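Local coordinates for protein beta-galactosidase (Bacillus circulans, PDB 4MAD) that probably hydrolyses terminal non-reducing beta-D-galactose residues of beta-D-galactosides, as a member of glycoside hydrolase family 35, at residues L122-N127 and M386-Q391; T304-T309 and G460-G465; V432-G437 and D470-T475. All blocks are in the same frame, centred on the assembly; numbering follows the deposited sequence.

Contact 1 of 3, residues L122-N127 and M386-Q391; sequences LLTVPN and MEKYGQ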
loop_
_atom_site.group_PDB
_atom_site.type_symbol
_atom_site.label_atom_id
_atom_site.label_comp_id
_atom_site.label_asym_id
_atom_site.label_seq_id
_atom_site.Cartn_x
_atom_site.Cartn_y
_atom_site.Cartn_z
ATOM N N LEU A 122 10.598 -9.770 -8.219
ATOM C CA LEU A 122 9.970 -10.701 -9.103
ATOM C C LEU A 122 10.153 -10.232 -10.535
ATOM O O LEU A 122 10.274 -11.011 -11.414
ATOM C CB LEU A 122 8.486 -10.853 -8.811
ATOM C CG LEU A 122 8.161 -11.543 -7.497
ATOM C CD1 LEU A 122 6.679 -11.795 -7.234
ATOM C CD2 LEU A 122 8.951 -12.742 -7.306
ATOM N N LEU A 123 10.146 -8.942 -10.739
ATOM C CA LEU A 123 10.158 -8.414 -12.087
ATOM C C LEU A 123 11.408 -8.825 -12.904
ATOM O O LEU A 123 11.391 -8.782 -14.101
ATOM C CB LEU A 123 9.951 -6.920 -12.098
ATOM C CG LEU A 123 8.510 -6.512 -11.865
ATOM C CD1 LEU A 123 8.406 -5.107 -11.450
ATOM C CD2 LEU A 123 7.666 -6.767 -13.044
ATOM N N THR A 124 12.468 -9.201 -12.237
ATOM C CA THR A 124 13.698 -9.520 -12.934
ATOM C C THR A 124 13.998 -11.029 -12.983
ATOM O O THR A 124 15.055 -11.429 -13.353
ATOM C CB THR A 124 14.862 -8.736 -12.375
ATOM O OG1 THR A 124 15.050 -9.065 -11.009
ATOM C CG2 THR A 124 14.581 -7.264 -12.526
ATOM N N VAL A 125 13.016 -11.830 -12.588
ATOM C CA VAL A 125 13.182 -13.254 -12.654
ATOM C C VAL A 125 12.969 -13.699 -14.097
ATOM O O VAL A 125 11.949 -13.479 -14.642
ATOM C CB VAL A 125 12.197 -13.995 -11.735
ATOM C CG1 VAL A 125 12.421 -15.430 -11.847
ATOM C CG2 VAL A 125 12.375 -13.573 -10.348
ATOM N N PRO A 126 13.959 -14.345 -14.691
ATOM C CA PRO A 126 13.836 -14.732 -16.076
ATOM C C PRO A 126 12.662 -15.658 -16.237
ATOM O O PRO A 126 12.422 -16.483 -15.421
ATOM C CB PRO A 126 15.115 -15.488 -16.336
ATOM C CG PRO A 126 16.044 -14.981 -15.376
ATOM C CD PRO A 126 15.272 -14.699 -14.161
ATOM N N ASN A 127 11.896 -15.392 -17.258
ATOM C CA ASN A 127 10.865 -16.245 -17.747
ATOM C C ASN A 127 9.637 -16.271 -16.861
ATOM O O ASN A 127 8.796 -17.053 -17.054
ATOM C CB ASN A 127 11.405 -17.637 -18.037
ATOM C CG ASN A 127 12.490 -17.619 -19.075
ATOM O OD1 ASN A 127 12.337 -17.031 -20.082
ATOM N ND2 ASN A 127 13.595 -18.227 -18.788
ATOM N N MET A 386 14.273 0.493 -12.904
ATOM C CA MET A 386 14.989 0.562 -11.639
ATOM C C MET A 386 15.206 -0.791 -10.979
ATOM O O MET A 386 16.084 -0.973 -10.244
ATOM C CB MET A 386 14.306 1.543 -10.665
ATOM C CG MET A 386 13.020 1.089 -10.211
ATOM S SD MET A 386 12.445 2.141 -8.857
ATOM C CE MET A 386 12.514 3.735 -9.552
ATOM N N GLU A 387 14.331 -1.729 -11.256
ATOM C CA GLU A 387 14.439 -3.043 -10.672
ATOM C C GLU A 387 15.761 -3.730 -11.084
ATOM O O GLU A 387 16.295 -4.540 -10.369
ATOM C CB GLU A 387 13.258 -3.890 -11.069
ATOM C CG GLU A 387 11.948 -3.354 -10.635
ATOM C CD GLU A 387 11.297 -2.416 -11.613
ATOM O OE1 GLU A 387 11.870 -2.260 -12.656
ATOM O OE2 GLU A 387 10.232 -1.865 -11.330
ATOM N N LYS A 388 16.199 -3.412 -12.274
ATOM C CA LYS A 388 17.430 -3.992 -12.828
ATOM C C LYS A 388 18.684 -3.477 -12.148
ATOM O O LYS A 388 19.747 -4.011 -12.348
ATOM C CB LYS A 388 17.546 -3.792 -14.336
ATOM C CG LYS A 388 16.519 -4.490 -15.105
ATOM C CD LYS A 388 16.818 -5.878 -15.348
ATOM C CE LYS A 388 18.004 -6.066 -16.241
ATOM N NZ LYS A 388 18.395 -7.504 -16.388
ATOM N N TYR A 389 18.535 -2.368 -11.448
ATOM C CA TYR A 389 19.610 -1.768 -10.725
ATOM C C TYR A 389 19.494 -2.150 -9.238
ATOM O O TYR A 389 20.193 -1.660 -8.465
ATOM C CB TYR A 389 19.653 -0.268 -10.919
ATOM C CG TYR A 389 19.819 0.194 -12.349
ATOM C CD1 TYR A 389 20.964 -0.084 -13.054
ATOM C CD2 TYR A 389 18.864 0.909 -12.973
ATOM C CE1 TYR A 389 21.118 0.324 -14.320
ATOM C CE2 TYR A 389 19.026 1.331 -14.240
ATOM C CZ TYR A 389 20.181 1.027 -14.924
ATOM O OH TYR A 389 20.385 1.408 -16.212
ATOM N N GLY A 390 18.601 -3.060 -8.929
ATOM C CA GLY A 390 18.346 -3.467 -7.574
ATOM C C GLY A 390 17.502 -2.564 -6.711
ATOM O O GLY A 390 17.622 -2.619 -5.532
ATOM N N GLN A 391 16.651 -1.762 -7.325
ATOM C CA GLN A 391 15.891 -0.781 -6.596
ATOM C C GLN A 391 14.375 -0.979 -6.611
ATOM O O GLN A 391 13.778 -0.966 -7.634
ATOM C CB GLN A 391 16.168 0.620 -7.149
ATOM C CG GLN A 391 15.476 1.716 -6.354
ATOM C CD GLN A 391 15.577 3.075 -6.969
ATOM O OE1 GLN A 391 16.253 3.257 -7.945
ATOM N NE2 GLN A 391 14.903 4.037 -6.380
#
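Leu123 and Thr124 of the barrel-domain loop 122-127 meet Glu387 and Lys388 on a short 3-10 segment, 386-389; methyls do the touching from the barrel side, and they meet methylenes, a carboxylate oxygen and a carbonyl oxygen on the other. The CG2 methyl of Thr124 fits against two residues at once: it lies 3.9 Å from CB of Glu387 and 3.9 Å from CD of Lys388, close also to the Glu387 carbonyl oxygen. With chi1 at 61°, OG1 stands between the backbone N and the carbonyl carbon, which turns CG2 rather than the hydroxyl to the other segment; OG1 makes a weak hydrogen bond back to the carbonyl of Trp121. The bend at chi2 (-83°) of Lys388 sets CD against the methyl, the two side chains meeting at a slant. One step deeper, Leu123 places CD1 3.7 Å from OE2 of Glu387 and 4.0 Å from its CG. Glu387 is itself bent at chi2 (89°), and OE2 is taken up by a salt bridge with Arg461 and a hydrogen bond from Lys472 N. Further out, Leu123 O accepts from Tyr471 OH, while Met386 O receives both Tyr389 N and Gln391 N, from opposite faces of its carbonyl plane, closing the turn. The contact thus joins the loop ahead of helix 135-152 in the TIM-barrel domain to the first all-beta domain. A buried carboxylate with a guanidinium and a backbone N-H as mates, covered by a leucine methyl, probably remains ionised, and the apolar cover should strengthen its pull on Arg461.

Contact 2 of 3, residues T304-T309 and G460-G465; sequences TDYQPT and GRINYG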
loop_
_atom_site.group_PDB
_atom_site.type_symbol
_atom_site.label_atom_id
_atom_site.label_comp_id
_atom_site.label_asym_id
_atom_site.label_seq_id
_atom_site.Cartn_x
_atom_site.Cartn_y
_atom_site.Cartn_z
ATOM N N THR A 304 -7.011 3.790 -19.900
ATOM C CA THR A 304 -6.250 4.866 -20.443
ATOM C C THR A 304 -5.116 5.376 -19.557
ATOM O O THR A 304 -4.041 5.588 -20.034
ATOM C CB THR A 304 -7.169 6.020 -20.840
ATOM O OG1 THR A 304 -6.395 7.167 -21.093
ATOM C CG2 THR A 304 -8.116 6.355 -19.794
ATOM N N ASP A 305 -5.400 5.577 -18.273
ATOM C CA ASP A 305 -4.545 6.273 -17.323
ATOM C C ASP A 305 -4.085 5.431 -16.125
ATOM O O ASP A 305 -4.773 4.614 -15.683
ATOM C CB ASP A 305 -5.292 7.428 -16.699
ATOM C CG ASP A 305 -5.602 8.540 -17.688
ATOM O OD1 ASP A 305 -4.822 8.746 -18.608
ATOM O OD2 ASP A 305 -6.613 9.197 -17.507
ATOM N N TYR A 306 -2.888 5.717 -15.681
ATOM C CA TYR A 306 -2.250 5.209 -14.491
ATOM C C TYR A 306 -2.739 6.080 -13.336
ATOM O O TYR A 306 -2.773 7.266 -13.458
ATOM C CB TYR A 306 -0.725 5.276 -14.633
ATOM C CG TYR A 306 0.017 5.158 -13.323
ATOM C CD1 TYR A 306 0.255 3.935 -12.744
ATOM C CD2 TYR A 306 0.445 6.254 -12.653
ATOM C CE1 TYR A 306 0.894 3.821 -11.555
ATOM C CE2 TYR A 306 1.088 6.148 -11.454
ATOM C CZ TYR A 306 1.302 4.922 -10.895
ATOM O OH TYR A 306 1.929 4.785 -9.704
ATOM N N GLN A 307 -3.156 5.473 -12.239
ATOM C CA GLN A 307 -3.769 6.206 -11.136
ATOM C C GLN A 307 -3.168 5.796 -9.786
ATOM O O GLN A 307 -3.401 4.754 -9.316
ATOM C CB GLN A 307 -5.270 5.953 -11.112
ATOM C CG GLN A 307 -5.968 6.016 -12.409
ATOM C CD GLN A 307 -7.361 5.360 -12.390
ATOM O OE1 GLN A 307 -7.507 4.207 -12.161
ATOM N NE2 GLN A 307 -8.352 6.138 -12.654
ATOM N N PRO A 308 -2.375 6.655 -9.224
ATOM C CA PRO A 308 -1.633 6.311 -8.035
ATOM C C PRO A 308 -2.516 6.534 -6.821
ATOM O O PRO A 308 -3.188 7.517 -6.755
ATOM C CB PRO A 308 -0.459 7.278 -8.077
ATOM C CG PRO A 308 -0.929 8.362 -8.869
ATOM C CD PRO A 308 -1.821 7.828 -9.872
ATOM N N THR A 309 -2.518 5.589 -5.911
ATOM C CA THR A 309 -3.262 5.695 -4.688
ATOM C C THR A 309 -2.518 6.616 -3.717
ATOM O O THR A 309 -1.341 6.654 -3.752
ATOM C CB THR A 309 -3.472 4.300 -4.088
ATOM O OG1 THR A 309 -4.357 3.551 -4.917
ATOM C CG2 THR A 309 -4.037 4.388 -2.678
ATOM N N GLY A 460 4.345 4.304 -7.546
ATOM C CA GLY A 460 3.708 3.102 -7.087
ATOM C C GLY A 460 3.282 2.048 -8.087
ATOM O O GLY A 460 2.655 2.370 -9.035
ATOM N N ARG A 461 3.687 0.816 -7.829
ATOM C CA ARG A 461 3.405 -0.263 -8.733
ATOM C C ARG A 461 1.946 -0.667 -8.678
ATOM O O ARG A 461 1.423 -0.840 -7.652
ATOM C CB ARG A 461 4.306 -1.482 -8.511
ATOM C CG ARG A 461 5.757 -1.289 -8.856
ATOM C CD ARG A 461 6.598 -2.552 -8.999
ATOM N NE ARG A 461 7.976 -2.202 -9.289
ATOM C CZ ARG A 461 8.775 -1.695 -8.392
ATOM N NH1 ARG A 461 8.350 -1.551 -7.157
ATOM N NH2 ARG A 461 9.986 -1.367 -8.705
ATOM N N ILE A 462 1.366 -0.821 -9.847
ATOM C CA ILE A 462 0.013 -1.227 -10.056
ATOM C C ILE A 462 -0.267 -2.535 -9.328
ATOM O O ILE A 462 0.517 -3.392 -9.278
ATOM C CB ILE A 462 -0.283 -1.410 -11.557
ATOM C CG1 ILE A 462 -0.378 -0.049 -12.203
ATOM C CG2 ILE A 462 -1.569 -2.132 -11.785
ATOM C CD1 ILE A 462 -0.189 -0.042 -13.646
ATOM N N ASN A 463 -1.417 -2.564 -8.706
ATOM C CA ASN A 463 -1.812 -3.667 -7.853
ATOM C C ASN A 463 -3.060 -4.441 -8.254
ATOM O O ASN A 463 -3.469 -5.241 -7.551
ATOM C CB ASN A 463 -1.965 -3.211 -6.400
ATOM C CG ASN A 463 -3.128 -2.248 -6.186
ATOM O OD1 ASN A 463 -4.295 -2.649 -5.997
ATOM N ND2 ASN A 463 -2.802 -0.992 -6.195
ATOM N N TYR A 464 -3.636 -4.110 -9.388
ATOM C CA TYR A 464 -4.817 -4.737 -9.860
ATOM C C TYR A 464 -4.893 -4.564 -11.370
ATOM O O TYR A 464 -4.568 -3.539 -11.856
ATOM C CB TYR A 464 -6.067 -4.085 -9.241
ATOM C CG TYR A 464 -7.357 -4.688 -9.677
ATOM C CD1 TYR A 464 -7.880 -5.794 -9.034
ATOM C CD2 TYR A 464 -8.071 -4.157 -10.736
ATOM C CE1 TYR A 464 -9.034 -6.368 -9.450
ATOM C CE2 TYR A 464 -9.239 -4.720 -11.141
ATOM C CZ TYR A 464 -9.728 -5.808 -10.491
ATOM O OH TYR A 464 -10.883 -6.352 -10.888
ATOM N N GLY A 465 -5.456 -5.577 -11.999
ATOM C CA GLY A 465 -5.661 -5.583 -13.431
ATOM C C GLY A 465 -4.517 -6.063 -14.306
ATOM O O GLY A 465 -3.578 -6.565 -13.844
HETATM O O HOH W 1 -4.563 1.078 -5.883
#
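The Tyr306 ring has Pro308 N over one face near the ring's margin, 4.1 Å from its plane, and turns its edge to the loop 460-465. At that edge, in the ring plane, sits Gly460 O, which accepts a hydrogen bond of 2.6 Å from Tyr306 OH. The hydroxyl comes to a lone pair in the carbonyl plane, with a C=O...OH angle of 127°. Further along the same edge, CD1 of Tyr306 lies 4.1 Å from CG1 of Ile462, whose side chain runs past the ring in the opposite direction. With CG anti to the backbone N (chi1 163°), the ring swings out from strand 306-308 and brings its hydroxyl to Gly460 O. This strand pairs with 299-301 in a two-stranded antiparallel hairpin that follows the last strand of the (beta/alpha)8 barrel, so the tyrosine links the barrel domain to the first all-beta domain. Gly460 O is gripped a second time, by NZ of Lys472. Beyond the ring a water bridges the segments: it lies 2.7 Å from Thr309 OG1 and accepts from Asn463 ND2, also at 2.7 Å. The next residue, Tyr464, helps line the pocket of a bound 2-(2-methoxyethoxy)ethanol together with Glu112 and Trp252.

Contact 3 of 3, residues V432-G437 and D470-T475; sequences VERNRG and DYKGIT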
loop_
_atom_site.group_PDB
_atom_site.type_symbol
_atom_site.label_atom_id
_atom_site.label_comp_id
_atom_site.label_asym_id
_atom_site.label_seq_id
_atom_site.Cartn_x
_atom_site.Cartn_y
_atom_site.Cartn_z
ATOM N N VAL A 432 8.099 14.867 -18.082
ATOM C CA VAL A 432 7.406 13.848 -18.806
ATOM C C VAL A 432 6.542 13.013 -17.843
ATOM O O VAL A 432 6.938 12.722 -16.766
ATOM C CB VAL A 432 8.372 12.928 -19.544
ATOM C CG1 VAL A 432 8.995 13.647 -20.720
ATOM C CG2 VAL A 432 9.422 12.469 -18.655
ATOM N N GLU A 433 5.377 12.642 -18.309
ATOM C CA GLU A 433 4.395 11.965 -17.507
ATOM C C GLU A 433 3.881 10.734 -18.224
ATOM O O GLU A 433 3.778 10.703 -19.403
ATOM C CB GLU A 433 3.243 12.906 -17.211
ATOM C CG GLU A 433 3.628 14.097 -16.373
ATOM C CD GLU A 433 2.463 14.678 -15.567
ATOM O OE1 GLU A 433 1.732 15.435 -16.161
ATOM O OE2 GLU A 433 2.298 14.389 -14.361
ATOM N N ARG A 434 3.529 9.730 -17.440
ATOM C CA ARG A 434 3.061 8.473 -18.013
ATOM C C ARG A 434 1.802 8.631 -18.837
ATOM O O ARG A 434 1.629 7.980 -19.803
ATOM C CB ARG A 434 2.819 7.435 -16.916
ATOM C CG ARG A 434 2.382 6.107 -17.359
ATOM C CD ARG A 434 2.676 5.038 -16.360
ATOM N NE ARG A 434 2.151 3.760 -16.745
ATOM C CZ ARG A 434 2.413 2.640 -16.131
ATOM N NH1 ARG A 434 3.164 2.638 -15.067
ATOM N NH2 ARG A 434 1.895 1.516 -16.550
ATOM N N ASN A 435 0.897 9.460 -18.378
ATOM C CA ASN A 435 -0.408 9.592 -18.982
ATOM C C ASN A 435 -0.355 10.591 -20.088
ATOM O O ASN A 435 -0.094 11.741 -19.917
ATOM C CB ASN A 435 -1.486 9.943 -17.971
ATOM C CG ASN A 435 -1.641 8.883 -16.909
ATOM O OD1 ASN A 435 -2.002 9.179 -15.786
ATOM N ND2 ASN A 435 -1.346 7.689 -17.262
ATOM N N ARG A 436 -0.598 10.073 -21.254
ATOM C CA ARG A 436 0.340 10.004 -22.313
ATOM C C ARG A 436 0.121 11.083 -23.356
ATOM O O ARG A 436 -0.775 11.893 -23.263
ATOM C CB ARG A 436 0.422 8.575 -22.881
ATOM C CG ARG A 436 -0.367 7.484 -22.042
ATOM C CD ARG A 436 -0.059 6.017 -22.431
ATOM N NE ARG A 436 0.991 5.888 -23.450
ATOM C CZ ARG A 436 1.671 4.782 -23.722
ATOM N NH1 ARG A 436 1.400 3.675 -23.077
ATOM N NH2 ARG A 436 2.619 4.786 -24.641
ATOM N N GLY A 437 1.004 11.107 -24.329
ATOM C CA GLY A 437 1.263 12.283 -25.123
ATOM C C GLY A 437 2.234 13.122 -24.328
ATOM O O GLY A 437 2.890 14.028 -24.792
ATOM N N ASP A 470 4.625 -4.116 -14.002
ATOM C CA ASP A 470 4.740 -2.683 -13.980
ATOM C C ASP A 470 6.160 -2.286 -13.603
ATOM O O ASP A 470 6.440 -2.080 -12.483
ATOM C CB ASP A 470 3.728 -2.095 -12.993
ATOM C CG ASP A 470 3.629 -0.601 -13.077
ATOM O OD1 ASP A 470 4.002 -0.029 -14.062
ATOM O OD2 ASP A 470 3.080 -0.028 -12.193
ATOM N N TYR A 471 7.041 -2.273 -14.594
ATOM C CA TYR A 471 8.406 -1.845 -14.413
ATOM C C TYR A 471 8.445 -0.350 -14.169
ATOM O O TYR A 471 7.734 0.353 -14.759
ATOM C CB TYR A 471 9.265 -2.140 -15.639
ATOM C CG TYR A 471 9.527 -3.598 -15.881
ATOM C CD1 TYR A 471 10.541 -4.242 -15.241
ATOM C CD2 TYR A 471 8.751 -4.318 -16.733
ATOM C CE1 TYR A 471 10.796 -5.517 -15.454
ATOM C CE2 TYR A 471 8.991 -5.617 -16.943
ATOM C CZ TYR A 471 10.009 -6.206 -16.297
ATOM O OH TYR A 471 10.229 -7.507 -16.500
ATOM N N LYS A 472 9.349 0.089 -13.336
ATOM C CA LYS A 472 9.460 1.474 -13.002
ATOM C C LYS A 472 10.831 2.093 -13.419
ATOM O O LYS A 472 11.814 1.399 -13.570
ATOM C CB LYS A 472 9.128 1.651 -11.531
ATOM C CG LYS A 472 7.800 1.108 -11.166
ATOM C CD LYS A 472 6.752 1.843 -11.835
ATOM C CE LYS A 472 5.500 1.955 -10.987
ATOM N NZ LYS A 472 4.362 2.418 -11.681
ATOM N N GLY A 473 10.842 3.395 -13.634
ATOM C CA GLY A 473 11.958 4.083 -14.239
ATOM C C GLY A 473 11.666 4.339 -15.690
ATOM O O GLY A 473 10.630 4.799 -16.026
ATOM N N ILE A 474 12.651 4.046 -16.514
ATOM C CA ILE A 474 12.536 4.150 -17.946
ATOM C C ILE A 474 12.565 2.724 -18.441
ATOM O O ILE A 474 13.492 2.031 -18.219
ATOM C CB ILE A 474 13.701 4.961 -18.498
ATOM C CG1 ILE A 474 13.577 6.377 -18.012
ATOM C CG2 ILE A 474 13.728 4.920 -19.949
ATOM C CD1 ILE A 474 14.695 7.161 -18.145
ATOM N N THR A 475 11.470 2.293 -19.021
ATOM C CA THR A 475 11.340 0.933 -19.477
ATOM C C THR A 475 12.224 0.468 -20.631
ATOM O O THR A 475 12.747 -0.590 -20.569
ATOM C CB THR A 475 9.887 0.590 -19.776
ATOM O OG1 THR A 475 9.407 1.431 -20.797
ATOM C CG2 THR A 475 9.084 0.786 -18.551
HETATM O O HOH W 2 2.348 -1.313 -16.325
#
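OD1 of Asp470 is held by two donors: NH1 of Arg434, at 3.0 Å, and a water, at 3.1 Å. Together with Lys472 these residues form a salt-bridge network in the first all-beta domain, between the loop leaving edge strand 427-433 of the six-stranded antiparallel sheet and the approach to strand 473-480 of the four-stranded one. The Arg434-to-Asp470 bond is nearly straight, with an N-H...O angle of 166°; it arrives on the syn lone pair of OD1, and the oxygen lies close to the guanidinium plane. The two flat groups are nevertheless turned 64° against each other, so a single oxygen takes the bond and the pairing is not the two-pronged, coplanar kind. Arg434 reaches across because its chain leaves CA with CG anti to the backbone N (chi1 -178°) and runs extended to NE. The other carboxylate oxygen, OD2, receives NZ of Lys472 at 2.8 Å from above its plane, and also the backbone N of Ile462. NZ of Lys472 stands 3.6 Å from NH1 of Arg434; both cations share the carboxylates of Asp470 and Asp418, which probably balance their charge. An asparagine in place of Asp470 would remove one negative charge, and would probably leave Arg434 and Lys472 with Asp418 alone to balance them, while the amide could no longer accept at both ends. The bridging water completes the link, accepting from NH2 of Arg434 at 2.9 Å as it donates to OD1.

Overall arrangement
Contacts 1 and 2 each join the TIM-barrel domain to the first all-beta domain, whereas contact 3 lies wholly within the latter. The centres of contacts 1 and 2 are about 19 Å apart. Contact 3 has its centre about 17 Å from that of contact 1 and about 12 Å from that of contact 2. Along the chain both segments of contact 1 come before those of contact 3, while the segments of contact 2 alternate with those of both others. The loop between strands 449-457 and 473-480 supplies residues to contacts 2 and 3, and through Arg461 and Lys472 both meet Glu387 of contact 1. Contact 3, inside the beta domain, is thus tied by polar bonds to both interdomain contacts.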